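Local coordinates for protein hydrogenase (NiFe) small subunit HydA (Allochromatium vinosum, PDB 3MYR) that probably takes part in hydrogen oxidation as the iron-sulfur subunit of a heterodimeric [NiFe] hydrogenase, carrying electrons through its three clusters, at residues E19-T22 / T28-D31. Numbering follows the deposited sequence.
Sequences ESLT and TLED
L21, T22 and L29 meet through methyl groups, with no flat side-chain group between them, so neither ring faces nor edges shape this contact. It joins two consecutive helices, 16-23 and 29-36, linked by a short loop in the parallel beta-alpha-beta crossover from strand 5-10 to strand 38-41. L29 points toward the first helix and divides its two methyls between two neighbours. Its CD2 lies 4.0 Å from CD2 of L21, and these two side chains cross at about a right angle. Its other branch, CD1, comes to 4.1 Å from CG2 of T22. The T22 torsion (chi1 75°) sets CG2 beside its own backbone N and OG1 between that N and the carbonyl carbon. From there OG1 donates to E19 O, one turn back, at 2.7 Å. The hydroxyl thus stays within its own helix while the methyl faces L29. An alanine here has neither that methyl nor the hydroxyl, which would probably open a gap beside CD1 of L29 and leave E19 O without that donor. A water joins the two backbones. It can donate to L21 O at 2.8 Å and accepts from L29 N at 2.9 Å. L21 also packs on T155 of helix 151-164, and L29 on L45. The large subunit lies alongside: its Q198 and R199 bond to T22 O, and its R199 and R154 form salt bridges with E30 and D31. C17, a ligand of a [4Fe-4S] cluster, belongs to helix 16-23. T28 is the N-cap of the second helix: its OG1 accepts from D31 N at 3.1 Å, with an N-H...O angle of 166°.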
loop_
_atom_site.group_PDB
_atom_site.type_symbol
_atom_site.label_atom_id
_atom_site.label_comp_id
_atom_site.label_asym_id
_atom_site.label_seq_id
_atom_site.Cartn_x
_atom_site.Cartn_y
_atom_site.Cartn_z
ATOM N N GLU A 19 -7.280 1.599 3.803
ATOM C CA GLU A 19 -7.466 0.248 3.277
ATOM C C GLU A 19 -8.391 -0.464 4.227
ATOM O O GLU A 19 -9.248 -1.194 3.790
ATOM C CB GLU A 19 -6.147 -0.553 3.150
ATOM C CG GLU A 19 -5.300 0.019 2.020
ATOM C CD GLU A 19 -5.702 -0.495 0.630
ATOM O OE1 GLU A 19 -5.047 -0.040 -0.327
ATOM O OE2 GLU A 19 -6.570 -1.389 0.442
ATOM N N SER A 20 -8.171 -0.286 5.528
ATOM C CA SER A 20 -8.986 -0.992 6.516
ATOM C C SER A 20 -10.479 -0.631 6.282
ATOM O O SER A 20 -11.370 -1.492 6.208
ATOM C CB SER A 20 -8.586 -0.582 7.944
ATOM O OG SER A 20 -9.370 -1.312 8.854
ATOM N N LEU A 21 -10.757 0.659 6.176
ATOM C CA LEU A 21 -12.121 1.141 5.890
ATOM C C LEU A 21 -12.737 0.420 4.677
ATOM O O LEU A 21 -13.912 0.078 4.693
ATOM C CB LEU A 21 -12.083 2.658 5.577
ATOM C CG LEU A 21 -13.394 3.307 5.070
ATOM C CD1 LEU A 21 -14.550 3.258 6.075
ATOM C CD2 LEU A 21 -13.121 4.774 4.572
ATOM N N THR A 22 -11.960 0.236 3.601
ATOM C CA THR A 22 -12.498 -0.501 2.405
ATOM C C THR A 22 -12.730 -1.976 2.685
ATOM O O THR A 22 -13.490 -2.617 1.967
ATOM C CB THR A 22 -11.566 -0.449 1.131
ATOM O OG1 THR A 22 -10.453 -1.329 1.353
ATOM C CG2 THR A 22 -11.064 0.961 0.848
ATOM N N THR A 28 -20.814 -1.202 3.979
ATOM C CA THR A 28 -19.608 -1.119 3.156
ATOM C C THR A 28 -19.313 0.360 2.816
ATOM O O THR A 28 -20.225 1.200 2.829
ATOM C CB THR A 28 -19.789 -1.864 1.835
ATOM O OG1 THR A 28 -20.861 -1.220 1.114
ATOM C CG2 THR A 28 -20.154 -3.395 2.058
ATOM N N LEU A 29 -18.073 0.667 2.434
ATOM C CA LEU A 29 -17.702 2.013 1.988
ATOM C C LEU A 29 -18.586 2.511 0.808
ATOM O O LEU A 29 -19.155 3.612 0.815
ATOM C CB LEU A 29 -16.256 1.884 1.490
ATOM C CG LEU A 29 -15.452 3.182 1.391
ATOM C CD1 LEU A 29 -14.426 3.295 0.301
ATOM C CD2 LEU A 29 -16.073 4.467 1.923
ATOM N N GLU A 30 -18.823 1.653 -0.168
ATOM C CA GLU A 30 -19.722 2.054 -1.244
ATOM C C GLU A 30 -21.180 2.334 -0.805
ATOM O O GLU A 30 -21.752 3.345 -1.240
ATOM C CB GLU A 30 -19.650 1.141 -2.473
ATOM C CG GLU A 30 -20.088 -0.335 -2.318
ATOM C CD GLU A 30 -18.987 -1.272 -1.681
ATOM O OE1 GLU A 30 -19.143 -2.514 -1.764
ATOM O OE2 GLU A 30 -17.992 -0.781 -1.075
ATOM N N ASP A 31 -21.771 1.520 0.073
ATOM C CA ASP A 31 -23.050 1.898 0.612
ATOM C C ASP A 31 -23.027 3.200 1.424
ATOM O O ASP A 31 -23.951 4.042 1.305
ATOM C CB ASP A 31 -23.706 0.763 1.398
ATOM C CG ASP A 31 -24.098 -0.429 0.492
ATOM O OD1 ASP A 31 -24.031 -1.552 1.020
ATOM O OD2 ASP A 31 -24.425 -0.254 -0.733
HETATM O O HOH W 1 -15.962 -1.116 3.221
#